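Local coordinates for protein acyl-CoA dehydrogenase (Geobacillus kaustophilus, PDB 2PG0) that binds FAD and probably catalyses the flavin-dependent alpha,beta-dehydrogenation of carrier-bound acyl chains, assembling as a tetramer, at residues W328-A333 and V364-A369; Q269-R274 and K279-F284; Q112-K117 and A227-G232. All blocks are in the same frame, centred on the assembly; numbering follows the deposited sequence.

Interaction 1: W328-A333 and V364-A369; sequences WITEMA and VSAIYA. With FAD (flavin-adenine dinucleotide), chain C.
Thr330 drives its methyl into the loop at Ser365: Thr330 CG2 lies 3.3 Å from Ser365 OG, and Thr330 CB is as near to that hydroxyl. This is the tight part of the contact, a matter of van der Waals fit between a beta-branched threonine and a small serine whose hydroxyls are engaged elsewhere. With OG1 lodged between its own backbone N and carbonyl carbon (chi1 59°), Thr330 keeps its hydroxyl hydrogen-bonded to the carbonyls of Lys326 and Trp327 on its own helix and to the amide of Asn372. Ser365 OG is tied to the carbonyl of Ile362. Ala366, with no more than a methyl, lets Ala366 CA come to 3.8 Å from Thr330 OG1. Helix 319-343 thus packs against the loop leading to helix 372-382 within the all-helical C-terminal domain of the acyl-CoA dehydrogenase fold, and the loop's other side meets FAD. There Tyr368 turns a ring edge to the flavin, Tyr368 CD2 standing 3.5 Å from C7 of FAD, while Val364 O sits over the centre of one face of the tyrosine ring. With an alanine here in place of Thr330, Ser365 would probably border a gap and the Asn372 amide would lose the threonine hydroxyl as a partner. Packing is looser at Glu331, which is partly exposed: its side chain starts away from the loop, bends at chi2 (-56°), and brings Glu331 OE2 to 3.7 Å from Ala366 CB. That carboxylate is steadied by Asn372 and by a salt bridge to Lys334.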
loop_
_atom_site.group_PDB
_atom_site.type_symbol
_atom_site.label_atom_id
_atom_site.label_comp_id
_atom_site.label_asym_id
_atom_site.label_seq_id
_atom_site.Cartn_x
_atom_site.Cartn_y
_atom_site.Cartn_z
ATOM N N TRP A 328 11.092 -8.331 -4.796
ATOM C CA TRP A 328 9.634 -8.362 -4.842
ATOM C C TRP A 328 9.052 -9.568 -4.102
ATOM O O TRP A 328 8.085 -9.421 -3.362
ATOM C CB TRP A 328 9.109 -8.297 -6.276
ATOM C CG TRP A 328 7.638 -8.032 -6.306
ATOM C CD1 TRP A 328 7.021 -6.805 -6.341
ATOM C CD2 TRP A 328 6.591 -9.009 -6.276
ATOM N NE1 TRP A 328 5.657 -6.966 -6.349
ATOM C CE2 TRP A 328 5.363 -8.306 -6.310
ATOM C CE3 TRP A 328 6.569 -10.413 -6.248
ATOM C CZ2 TRP A 328 4.126 -8.959 -6.308
ATOM C CZ3 TRP A 328 5.341 -11.063 -6.246
ATOM C CH2 TRP A 328 4.134 -10.335 -6.277
ATOM N N ILE A 329 9.659 -10.737 -4.292
ATOM C CA ILE A 329 9.178 -11.962 -3.638
ATOM C C ILE A 329 9.403 -11.915 -2.119
ATOM O O ILE A 329 8.541 -12.341 -1.347
ATOM C CB ILE A 329 9.750 -13.255 -4.279
ATOM C CG1 ILE A 329 9.222 -13.409 -5.711
ATOM C CG2 ILE A 329 9.328 -14.489 -3.474
ATOM C CD1 ILE A 329 9.919 -14.508 -6.540
ATOM N N THR A 330 10.548 -11.395 -1.688
ATOM C CA THR A 330 10.790 -11.271 -0.246
ATOM C C THR A 330 9.796 -10.304 0.415
ATOM O O THR A 330 9.246 -10.616 1.473
ATOM C CB THR A 330 12.262 -10.945 0.113
ATOM O OG1 THR A 330 12.670 -9.708 -0.498
ATOM C CG2 THR A 330 13.194 -12.093 -0.302
ATOM N N GLU A 331 9.545 -9.148 -0.209
ATOM C CA GLU A 331 8.527 -8.220 0.311
ATOM C C GLU A 331 7.139 -8.856 0.310
ATOM O O GLU A 331 6.383 -8.686 1.260
ATOM C CB GLU A 331 8.499 -6.893 -0.454
ATOM C CG GLU A 331 9.739 -6.019 -0.264
ATOM C CD GLU A 331 10.060 -5.670 1.201
ATOM O OE1 GLU A 331 9.156 -5.656 2.063
ATOM O OE2 GLU A 331 11.242 -5.386 1.481
ATOM N N MET A 332 6.824 -9.596 -0.754
ATOM C CA MET A 332 5.535 -10.276 -0.877
ATOM C C MET A 332 5.360 -11.311 0.237
ATOM O O MET A 332 4.295 -11.418 0.830
ATOM C CB MET A 332 5.436 -10.959 -2.236
ATOM C CG MET A 332 4.032 -11.288 -2.665
ATOM S SD MET A 332 4.112 -12.566 -3.926
ATOM C CE MET A 332 4.532 -13.968 -2.849
ATOM N N ALA A 333 6.429 -12.047 0.534
ATOM C CA ALA A 333 6.380 -13.072 1.568
ATOM C C ALA A 333 6.220 -12.432 2.950
ATOM O O ALA A 333 5.524 -12.968 3.813
ATOM C CB ALA A 333 7.614 -13.960 1.494
ATOM N N VAL A 364 14.130 -11.261 7.417
ATOM C CA VAL A 364 15.560 -11.181 7.119
ATOM C C VAL A 364 15.863 -11.456 5.638
ATOM O O VAL A 364 16.912 -11.046 5.128
ATOM C CB VAL A 364 16.400 -12.077 8.079
ATOM C CG1 VAL A 364 16.134 -13.563 7.842
ATOM C CG2 VAL A 364 17.883 -11.768 7.928
ATOM N N SER A 365 14.937 -12.115 4.939
ATOM C CA SER A 365 15.130 -12.388 3.517
ATOM C C SER A 365 15.233 -11.099 2.688
ATOM O O SER A 365 15.810 -11.109 1.621
ATOM C CB SER A 365 14.048 -13.330 2.972
ATOM O OG SER A 365 12.783 -12.701 2.899
ATOM N N ALA A 366 14.696 -9.998 3.216
ATOM C CA ALA A 366 14.752 -8.678 2.569
ATOM C C ALA A 366 16.105 -7.991 2.793
ATOM O O ALA A 366 16.406 -6.954 2.188
ATOM C CB ALA A 366 13.612 -7.802 3.093
ATOM N N ILE A 367 16.921 -8.589 3.653
ATOM C CA ILE A 367 18.188 -8.002 4.079
ATOM C C ILE A 367 19.385 -8.747 3.493
ATOM O O ILE A 367 20.259 -8.125 2.885
ATOM C CB ILE A 367 18.271 -7.909 5.627
ATOM C CG1 ILE A 367 17.206 -6.936 6.152
ATOM C CG2 ILE A 367 19.662 -7.445 6.090
ATOM C CD1 ILE A 367 16.953 -7.029 7.660
ATOM N N TYR A 368 19.435 -10.067 3.655
ATOM C CA TYR A 368 20.628 -10.794 3.200
ATOM C C TYR A 368 20.615 -11.098 1.696
ATOM O O TYR A 368 19.587 -10.924 1.036
ATOM C CB TYR A 368 20.947 -12.019 4.074
ATOM C CG TYR A 368 19.878 -13.090 4.216
ATOM C CD1 TYR A 368 19.180 -13.586 3.109
ATOM C CD2 TYR A 368 19.620 -13.660 5.461
ATOM C CE1 TYR A 368 18.221 -14.596 3.250
ATOM C CE2 TYR A 368 18.668 -14.666 5.612
ATOM C CZ TYR A 368 17.975 -15.127 4.506
ATOM O OH TYR A 368 17.039 -16.126 4.670
ATOM N N ALA A 369 21.775 -11.523 1.182
ATOM C CA ALA A 369 22.058 -11.657 -0.254
ATOM C C ALA A 369 21.969 -10.305 -0.983
ATOM O O ALA A 369 21.819 -10.252 -2.202
ATOM C CB ALA A 369 21.156 -12.713 -0.913
HETATM P PA FAD C . 23.990 -1.765 5.844
HETATM O O1A FAD C . 24.715 -1.011 6.918
HETATM O O2A FAD C . 24.815 -1.988 4.602
HETATM O O5B FAD C . 22.620 -0.988 5.479
HETATM C C5B FAD C . 21.701 -0.631 6.501
HETATM C C4B FAD C . 20.434 -0.092 5.834
HETATM O O4B FAD C . 20.779 1.032 5.039
HETATM C C3B FAD C . 19.825 -1.131 4.894
HETATM O O3B FAD C . 18.415 -1.065 4.925
HETATM C C2B FAD C . 20.290 -0.688 3.528
HETATM O O2B FAD C . 19.449 -1.130 2.478
HETATM C C1B FAD C . 20.315 0.829 3.712
HETATM N N9A FAD C . 21.178 1.455 2.695
HETATM C C8A FAD C . 22.544 1.355 2.579
HETATM N N7A FAD C . 22.931 2.062 1.494
HETATM C C5A FAD C . 21.836 2.607 0.920
HETATM C C6A FAD C . 21.665 3.413 -0.200
HETATM N N6A FAD C . 22.706 3.679 -0.996
HETATM N N1A FAD C . 20.394 3.818 -0.554
HETATM C C2A FAD C . 19.294 3.440 0.195
HETATM N N3A FAD C . 19.467 2.649 1.317
HETATM C C4A FAD C . 20.721 2.234 1.666
HETATM N N1 FAD C . 26.979 -11.929 4.998
HETATM C C2 FAD C . 27.946 -12.747 4.440
HETATM O O2 FAD C . 28.910 -12.242 3.860
HETATM N N3 FAD C . 27.838 -14.127 4.548
HETATM C C4 FAD C . 26.767 -14.688 5.213
HETATM O O4 FAD C . 26.686 -15.914 5.315
HETATM C C4X FAD C . 25.782 -13.862 5.765
HETATM N N5 FAD C . 24.698 -14.411 6.432
HETATM C C5X FAD C . 23.736 -13.601 7.007
HETATM C C6 FAD C . 22.677 -14.186 7.690
HETATM C C7 FAD C . 21.698 -13.380 8.267
HETATM C C7M FAD C . 20.566 -14.061 8.983
HETATM C C8 FAD C . 21.791 -11.980 8.160
HETATM C C8M FAD C . 20.773 -11.049 8.757
HETATM C C9 FAD C . 22.857 -11.401 7.484
HETATM C C9A FAD C . 23.838 -12.206 6.896
HETATM N N10 FAD C . 24.912 -11.644 6.202
HETATM C C10 FAD C . 25.891 -12.470 5.658
HETATM C "C1'" FAD C . 25.023 -10.150 5.983
HETATM C "C2'" FAD C . 23.970 -9.510 5.061
HETATM O "O2'" FAD C . 24.200 -9.756 3.689
HETATM C "C3'" FAD C . 24.002 -8.008 5.328
HETATM O "O3'" FAD C . 23.332 -7.803 6.554
HETATM C "C4'" FAD C . 23.367 -7.146 4.226
HETATM O "O4'" FAD C . 24.124 -7.172 3.030
HETATM C "C5'" FAD C . 23.197 -5.691 4.665
HETATM O "O5'" FAD C . 24.410 -5.169 5.176
HETATM P P FAD C . 24.404 -4.454 6.615
HETATM O O1P FAD C . 23.764 -5.352 7.643
HETATM O O2P FAD C . 25.806 -4.069 6.996
HETATM O O3P FAD C . 23.450 -3.160 6.447
#

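Interaction 2: Q269-R274 and K279-F284; sequences QYVKQR and KRVSEF. With FAD (flavin-adenine dinucleotide), chain D.
Arg274 extends CG opposite its backbone N (chi1 177°), which lays Arg274 CG 3.7 Å from Val281 CG2; the chain then bends at chi2 (67°) and carries the guanidinium on to the FAD diphosphate. Val281 in turn spreads its two methyls, CG2 against the Arg274 stem and Val281 CG1 against Val271 CG1 at 3.9 Å, the two valines crossing nearly at right angles. A branched side chain suits this place, since each branch fills a different side and CG1 also borders the ribose oxygen O4B of FAD. Backbone bonds fix the two segments together: Val281 N bonds to Arg274 O at 2.8 Å, and Ser282 N to Val271 O at 3.0 Å. In this way the end of helix 237-273 is joined to the short turn that follows the small hairpin of strands 275-276 and 279-280. Just beyond it, Phe284 offers a ring face to the adenine, with N6A over its centre. On the other flank, Arg280 runs its methylenes past Lys272 O, and its NH1 meets the C-terminal Leu385 of the third subunit, as does Ser282 OG, while Lys272 NZ binds Asp384 O there. Arg274 NE donates to FAD O1A at 2.7 Å, with a weak second bond from NH2, and NH1 holds Pro132 O of the second subunit. One positive group, its stem packed on a valine, thus probably offsets diphosphate charge while linking cofactor and subunits.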
loop_
_atom_site.group_PDB
_atom_site.type_symbol
_atom_site.label_atom_id
_atom_site.label_comp_id
_atom_site.label_asym_id
_atom_site.label_seq_id
_atom_site.Cartn_x
_atom_site.Cartn_y
_atom_site.Cartn_z
ATOM N N GLN A 269 -5.925 -23.208 5.755
ATOM C CA GLN A 269 -6.381 -24.332 6.569
ATOM C C GLN A 269 -6.926 -23.868 7.913
ATOM O O GLN A 269 -7.957 -24.369 8.368
ATOM C CB GLN A 269 -5.279 -25.384 6.733
ATOM C CG GLN A 269 -5.030 -26.194 5.439
ATOM C CD GLN A 269 -6.328 -26.607 4.717
ATOM O OE1 GLN A 269 -7.195 -27.280 5.295
ATOM N NE2 GLN A 269 -6.460 -26.206 3.447
ATOM N N TYR A 270 -6.261 -22.895 8.533
ATOM C CA TYR A 270 -6.736 -22.382 9.816
ATOM C C TYR A 270 -8.124 -21.745 9.738
ATOM O O TYR A 270 -9.012 -22.095 10.516
ATOM C CB TYR A 270 -5.741 -21.406 10.457
ATOM C CG TYR A 270 -6.191 -21.002 11.841
ATOM C CD1 TYR A 270 -5.990 -21.860 12.927
ATOM C CD2 TYR A 270 -6.845 -19.783 12.066
ATOM C CE1 TYR A 270 -6.417 -21.512 14.206
ATOM C CE2 TYR A 270 -7.280 -19.428 13.351
ATOM C CZ TYR A 270 -7.059 -20.303 14.410
ATOM O OH TYR A 270 -7.478 -19.990 15.688
ATOM N N VAL A 271 -8.307 -20.807 8.810
ATOM C CA VAL A 271 -9.572 -20.078 8.715
ATOM C C VAL A 271 -10.734 -20.970 8.245
ATOM O O VAL A 271 -11.892 -20.692 8.547
ATOM C CB VAL A 271 -9.461 -18.769 7.865
ATOM C CG1 VAL A 271 -8.490 -17.784 8.514
ATOM C CG2 VAL A 271 -9.072 -19.069 6.405
ATOM N N LYS A 272 -10.413 -22.053 7.540
ATOM C CA LYS A 272 -11.430 -23.016 7.102
ATOM C C LYS A 272 -11.988 -23.842 8.271
ATOM O O LYS A 272 -13.130 -24.309 8.214
ATOM C CB LYS A 272 -10.885 -23.926 5.994
ATOM C CG LYS A 272 -10.882 -23.252 4.616
ATOM C CD LYS A 272 -10.396 -24.187 3.511
ATOM C CE LYS A 272 -11.466 -25.211 3.121
ATOM N NZ LYS A 272 -11.067 -25.999 1.910
ATOM N N GLN A 273 -11.195 -23.988 9.333
ATOM C CA GLN A 273 -11.597 -24.798 10.493
ATOM C C GLN A 273 -12.010 -23.979 11.722
ATOM O O GLN A 273 -12.575 -24.523 12.673
ATOM C CB GLN A 273 -10.492 -25.788 10.881
ATOM C CG GLN A 273 -9.971 -26.685 9.759
ATOM C CD GLN A 273 -11.018 -27.635 9.175
ATOM O OE1 GLN A 273 -11.480 -27.449 8.039
ATOM N NE2 GLN A 273 -11.383 -28.667 9.941
ATOM N N ARG A 274 -11.708 -22.684 11.718
ATOM C CA ARG A 274 -12.051 -21.815 12.841
ATOM C C ARG A 274 -13.462 -21.256 12.664
ATOM O O ARG A 274 -13.797 -20.737 11.599
ATOM C CB ARG A 274 -11.036 -20.667 12.953
ATOM C CG ARG A 274 -11.332 -19.653 14.062
ATOM C CD ARG A 274 -11.175 -20.279 15.442
ATOM N NE ARG A 274 -11.308 -19.298 16.519
ATOM C CZ ARG A 274 -11.279 -19.604 17.817
ATOM N NH1 ARG A 274 -11.124 -20.869 18.198
ATOM N NH2 ARG A 274 -11.398 -18.645 18.732
ATOM N N LYS A 279 -20.225 -19.034 11.720
ATOM C CA LYS A 279 -19.639 -19.265 10.400
ATOM C C LYS A 279 -18.195 -19.714 10.543
ATOM O O LYS A 279 -17.536 -19.386 11.533
ATOM C CB LYS A 279 -19.625 -17.969 9.579
ATOM C CG LYS A 279 -20.969 -17.448 9.134
ATOM C CD LYS A 279 -20.799 -16.346 8.097
ATOM C CE LYS A 279 -22.140 -15.703 7.780
ATOM N NZ LYS A 279 -22.051 -14.830 6.574
ATOM N N ARG A 280 -17.695 -20.436 9.546
ATOM C CA ARG A 280 -16.254 -20.610 9.390
ATOM C C ARG A 280 -15.684 -19.231 9.048
ATOM O O ARG A 280 -16.325 -18.443 8.342
ATOM C CB ARG A 280 -15.930 -21.629 8.289
ATOM C CG ARG A 280 -16.321 -23.067 8.629
ATOM C CD ARG A 280 -16.168 -24.019 7.441
ATOM N NE ARG A 280 -17.164 -23.788 6.392
ATOM C CZ ARG A 280 -16.882 -23.338 5.173
ATOM N NH1 ARG A 280 -15.624 -23.079 4.833
ATOM N NH2 ARG A 280 -17.855 -23.152 4.288
ATOM N N VAL A 281 -14.504 -18.921 9.578
ATOM C CA VAL A 281 -13.884 -17.619 9.331
ATOM C C VAL A 281 -13.664 -17.405 7.819
ATOM O O VAL A 281 -13.799 -16.288 7.313
ATOM C CB VAL A 281 -12.586 -17.433 10.158
ATOM C CG1 VAL A 281 -11.836 -16.173 9.741
ATOM C CG2 VAL A 281 -12.917 -17.362 11.661
ATOM N N SER A 282 -13.377 -18.494 7.112
ATOM C CA SER A 282 -13.188 -18.485 5.657
ATOM C C SER A 282 -14.455 -18.094 4.869
ATOM O O SER A 282 -14.394 -17.907 3.656
ATOM C CB SER A 282 -12.686 -19.855 5.192
ATOM O OG SER A 282 -13.627 -20.872 5.501
ATOM N N GLU A 283 -15.593 -17.976 5.557
ATOM C CA GLU A 283 -16.854 -17.606 4.908
ATOM C C GLU A 283 -17.098 -16.093 4.869
ATOM O O GLU A 283 -17.968 -15.617 4.130
ATOM C CB GLU A 283 -18.034 -18.324 5.563
ATOM C CG GLU A 283 -18.027 -19.837 5.370
ATOM C CD GLU A 283 -19.225 -20.496 6.024
ATOM O OE1 GLU A 283 -20.347 -20.351 5.494
ATOM O OE2 GLU A 283 -19.052 -21.152 7.073
ATOM N N PHE A 284 -16.334 -15.333 5.650
ATOM C CA PHE A 284 -16.470 -13.874 5.629
ATOM C C PHE A 284 -15.793 -13.325 4.389
ATOM O O PHE A 284 -14.694 -13.763 4.029
ATOM C CB PHE A 284 -15.896 -13.253 6.908
ATOM C CG PHE A 284 -16.654 -13.646 8.140
ATOM C CD1 PHE A 284 -17.918 -13.114 8.388
ATOM C CD2 PHE A 284 -16.129 -14.582 9.027
ATOM C CE1 PHE A 284 -18.646 -13.497 9.529
ATOM C CE2 PHE A 284 -16.841 -14.971 10.167
ATOM C CZ PHE A 284 -18.097 -14.430 10.416
HETATM P PA FAD D . -10.774 -15.082 16.534
HETATM O O1A FAD D . -10.898 -16.585 16.412
HETATM O O2A FAD D . -11.974 -14.389 17.130
HETATM O O5B FAD D . -10.478 -14.451 15.081
HETATM C C5B FAD D . -9.345 -14.863 14.346
HETATM C C4B FAD D . -9.293 -14.044 13.067
HETATM O O4B FAD D . -10.527 -14.204 12.397
HETATM C C3B FAD D . -9.125 -12.557 13.357
HETATM O O3B FAD D . -7.935 -12.091 12.784
HETATM C C2B FAD D . -10.220 -11.865 12.592
HETATM O O2B FAD D . -9.599 -11.194 11.522
HETATM C C1B FAD D . -11.000 -12.967 11.914
HETATM N N9A FAD D . -12.453 -12.776 12.081
HETATM C C8A FAD D . -13.281 -13.239 13.075
HETATM N N7A FAD D . -14.545 -12.823 12.810
HETATM C C5A FAD D . -14.527 -12.105 11.660
HETATM C C6A FAD D . -15.514 -11.453 10.931
HETATM N N6A FAD D . -16.788 -11.494 11.318
HETATM N N1A FAD D . -15.167 -10.789 9.770
HETATM C C2A FAD D . -13.861 -10.764 9.322
HETATM N N3A FAD D . -12.886 -11.415 10.046
HETATM C C4A FAD D . -13.217 -12.071 11.192
HETATM N N1 FAD D . -8.472 -11.612 26.304
HETATM C C2 FAD D . -9.059 -11.278 27.516
HETATM O O2 FAD D . -10.263 -11.472 27.694
HETATM N N3 FAD D . -8.291 -10.739 28.532
HETATM C C4 FAD D . -6.935 -10.528 28.342
HETATM O O4 FAD D . -6.266 -10.051 29.255
HETATM C C4X FAD D . -6.340 -10.851 27.117
HETATM N N5 FAD D . -4.982 -10.644 26.914
HETATM C C5X FAD D . -4.398 -10.995 25.712
HETATM C C6 FAD D . -3.030 -10.795 25.535
HETATM C C7 FAD D . -2.416 -11.134 24.335
HETATM C C7M FAD D . -0.937 -10.895 24.201
HETATM C C8 FAD D . -3.188 -11.681 23.302
HETATM C C8M FAD D . -2.606 -12.069 21.981
HETATM C C9 FAD D . -4.552 -11.882 23.481
HETATM C C9A FAD D . -5.176 -11.537 24.680
HETATM N N10 FAD D . -6.547 -11.727 24.865
HETATM C C10 FAD D . -7.119 -11.401 26.090
HETATM C "C1'" FAD D . -7.460 -12.208 23.750
HETATM C "C2'" FAD D . -7.624 -11.280 22.536
HETATM O "O2'" FAD D . -8.511 -10.216 22.815
HETATM C "C3'" FAD D . -8.142 -12.117 21.362
HETATM O "O3'" FAD D . -7.052 -12.848 20.836
HETATM C "C4'" FAD D . -8.824 -11.310 20.247
HETATM O "O4'" FAD D . -10.013 -10.707 20.720
HETATM C "C5'" FAD D . -9.194 -12.170 19.037
HETATM O "O5'" FAD D . -9.846 -13.356 19.441
HETATM P P FAD D . -9.280 -14.772 18.940
HETATM O O1P FAD D . -7.817 -14.882 19.278
HETATM O O2P FAD D . -10.094 -15.898 19.537
HETATM O O3P FAD D . -9.419 -14.713 17.330
#

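Interaction 3: Q112-K117 and A227-G232; sequences QKWLPK and AYNLLG
Lys113 lays the end of its aliphatic chain obliquely against the Tyr228 ring, Lys113 CE lying 3.5 Å from Tyr228 CE2 and NZ close to the same ring carbon. CG leaves Lys113 on the far side from its N (chi1 -172°), and a bend at chi3 (97°) brings the last methylene over to the tyrosine. Both residues are exposed, and both suit such a margin: long side chains with apolar stems that can cover a neighbour while a polar end stays near solvent. Deeper in, Trp114 points its six-membered ring at the second segment. Trp114 CZ2 comes to 3.7 Å from Asn229 OD1, which lies at the rim of the indole in the ring plane, with ring and amide planes 70° apart; this probably favours the slightly positive C-H rim facing a carbonyl oxygen. Trp114 CH2 also touches Tyr228 CE2, at 4.4 Å a light apolar contact. Here helix 108-120 of the N-terminal helical domain meets the beta-sheet part of the acyl-CoA dehydrogenase fold, at a short 3-10 turn leading into the outer strand 230-231, which pairs with strand 187-193. The N-H groups of both buried side chains find acceptors on that neighbouring strand: the Trp114 indole N-H goes to Glu193, and the Asn229 amide nitrogen to the carbonyl of Val191. A tryptophan can therefore reach from helix to sheet with its flat bulk and still place NE1 on an acceptor. From the same helix, Gln110 adds a hydrogen bond to Leu230 O, tying the strand's start to the helix from a second point.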
loop_
_atom_site.group_PDB
_atom_site.type_symbol
_atom_site.label_atom_id
_atom_site.label_comp_id
_atom_site.label_asym_id
_atom_site.label_seq_id
_atom_site.Cartn_x
_atom_site.Cartn_y
_atom_site.Cartn_z
ATOM N N GLN A 112 40.140 -31.334 -6.183
ATOM C CA GLN A 112 40.407 -32.691 -5.716
ATOM C C GLN A 112 40.471 -32.753 -4.189
ATOM O O GLN A 112 39.950 -33.682 -3.582
ATOM C CB GLN A 112 41.708 -33.221 -6.339
ATOM C CG GLN A 112 41.980 -34.696 -6.077
ATOM C CD GLN A 112 40.854 -35.595 -6.561
ATOM O OE1 GLN A 112 40.490 -35.578 -7.736
ATOM N NE2 GLN A 112 40.300 -36.386 -5.653
ATOM N N LYS A 113 41.096 -31.746 -3.582
ATOM C CA LYS A 113 41.253 -31.682 -2.131
ATOM C C LYS A 113 39.942 -31.419 -1.388
ATOM O O LYS A 113 39.733 -31.954 -0.297
ATOM C CB LYS A 113 42.286 -30.615 -1.750
ATOM C CG LYS A 113 42.655 -30.623 -0.273
ATOM C CD LYS A 113 44.017 -30.002 -0.025
ATOM C CE LYS A 113 43.904 -28.556 0.389
ATOM N NZ LYS A 113 45.096 -28.164 1.197
ATOM N N TRP A 114 39.067 -30.600 -1.973
ATOM C CA TRP A 114 37.897 -30.101 -1.237
ATOM C C TRP A 114 36.536 -30.661 -1.649
ATOM O O TRP A 114 35.712 -30.979 -0.784
ATOM C CB TRP A 114 37.874 -28.565 -1.236
ATOM C CG TRP A 114 38.988 -27.950 -0.437
ATOM C CD1 TRP A 114 39.504 -28.406 0.743
ATOM C CD2 TRP A 114 39.707 -26.751 -0.753
ATOM N NE1 TRP A 114 40.507 -27.573 1.174
ATOM C CE2 TRP A 114 40.654 -26.549 0.275
ATOM C CE3 TRP A 114 39.647 -25.830 -1.809
ATOM C CZ2 TRP A 114 41.538 -25.458 0.284
ATOM C CZ3 TRP A 114 40.524 -24.744 -1.801
ATOM C CH2 TRP A 114 41.458 -24.573 -0.760
ATOM N N LEU A 115 36.295 -30.780 -2.949
ATOM C CA LEU A 115 34.968 -31.175 -3.438
ATOM C C LEU A 115 34.425 -32.528 -2.948
ATOM O O LEU A 115 33.257 -32.608 -2.574
ATOM C CB LEU A 115 34.856 -31.045 -4.958
ATOM C CG LEU A 115 34.891 -29.617 -5.512
ATOM C CD1 LEU A 115 34.749 -29.659 -7.017
ATOM C CD2 LEU A 115 33.804 -28.728 -4.885
ATOM N N PRO A 116 35.256 -33.597 -2.943
ATOM C CA PRO A 116 34.714 -34.861 -2.424
ATOM C C PRO A 116 34.112 -34.763 -1.016
ATOM O O PRO A 116 33.039 -35.320 -0.770
ATOM C CB PRO A 116 35.930 -35.798 -2.445
ATOM C CG PRO A 116 36.762 -35.270 -3.571
ATOM C CD PRO A 116 36.647 -33.768 -3.406
ATOM N N LYS A 117 34.776 -34.044 -0.115
ATOM C CA LYS A 117 34.270 -33.907 1.251
ATOM C C LYS A 117 33.074 -32.948 1.370
ATOM O O LYS A 117 32.264 -33.069 2.291
ATOM C CB LYS A 117 35.395 -33.536 2.211
ATOM C CG LYS A 117 36.303 -34.710 2.564
ATOM C CD LYS A 117 37.473 -34.241 3.403
ATOM C CE LYS A 117 38.575 -35.290 3.439
ATOM N NZ LYS A 117 39.746 -34.795 4.225
ATOM N N ALA A 227 49.347 -19.780 1.184
ATOM C CA ALA A 227 49.152 -19.095 -0.093
ATOM C C ALA A 227 48.436 -19.983 -1.118
ATOM O O ALA A 227 47.768 -19.477 -2.025
ATOM C CB ALA A 227 50.484 -18.619 -0.641
ATOM N N TYR A 228 48.595 -21.299 -0.959
ATOM C CA TYR A 228 47.884 -22.313 -1.738
ATOM C C TYR A 228 46.362 -22.112 -1.712
ATOM O O TYR A 228 45.666 -22.502 -2.651
ATOM C CB TYR A 228 48.228 -23.710 -1.192
ATOM C CG TYR A 228 47.413 -24.848 -1.777
ATOM C CD1 TYR A 228 47.899 -25.598 -2.849
ATOM C CD2 TYR A 228 46.155 -25.184 -1.252
ATOM C CE1 TYR A 228 47.154 -26.647 -3.391
ATOM C CE2 TYR A 228 45.401 -26.224 -1.793
ATOM C CZ TYR A 228 45.911 -26.955 -2.857
ATOM O OH TYR A 228 45.183 -27.990 -3.400
ATOM N N ASN A 229 45.863 -21.515 -0.629
ATOM C CA ASN A 229 44.422 -21.363 -0.401
ATOM C C ASN A 229 43.767 -20.187 -1.125
ATOM O O ASN A 229 42.560 -19.971 -0.983
ATOM C CB ASN A 229 44.120 -21.279 1.097
ATOM C CG ASN A 229 44.199 -22.624 1.790
ATOM O OD1 ASN A 229 44.638 -23.611 1.209
ATOM N ND2 ASN A 229 43.771 -22.666 3.043
ATOM N N LEU A 230 44.560 -19.420 -1.870
ATOM C CA LEU A 230 44.020 -18.375 -2.733
ATOM C C LEU A 230 43.108 -18.993 -3.783
ATOM O O LEU A 230 43.490 -19.934 -4.483
ATOM C CB LEU A 230 45.138 -17.565 -3.407
ATOM C CG LEU A 230 44.680 -16.483 -4.399
ATOM C CD1 LEU A 230 43.956 -15.335 -3.684
ATOM C CD2 LEU A 230 45.846 -15.951 -5.223
ATOM N N LEU A 231 41.891 -18.468 -3.869
ATOM C CA LEU A 231 40.925 -18.928 -4.853
ATOM C C LEU A 231 40.903 -17.954 -6.026
ATOM O O LEU A 231 40.481 -16.801 -5.880
ATOM C CB LEU A 231 39.535 -19.062 -4.213
ATOM C CG LEU A 231 38.443 -19.882 -4.900
ATOM C CD1 LEU A 231 38.868 -21.334 -5.116
ATOM C CD2 LEU A 231 37.170 -19.818 -4.067
ATOM N N GLY A 232 41.369 -18.425 -7.181
ATOM C CA GLY A 232 41.436 -17.609 -8.394
ATOM C C GLY A 232 42.636 -16.679 -8.412
ATOM O O GLY A 232 43.710 -17.023 -7.910
#

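Overall arrangement
Interactions 1 and 2 both belong to the C-terminal helical domain and both border FAD, yet not the same molecule: their centres lie 29 Å apart in one chain. The tetramer reunites them, because the FAD beside 364-369 is also bonded by Arg274 of the second subunit, while the FAD held by 269-274 reaches Ser136 and Thr130 of the second subunit. Loop and hairpin region thus serve complementary portions of a shared cofactor site. Interaction 3 lies away from the annotated sites, on the opposite side of the chain's centre, with its centre 32 Å from that of interaction 1 and 55 Å from that of interaction 2.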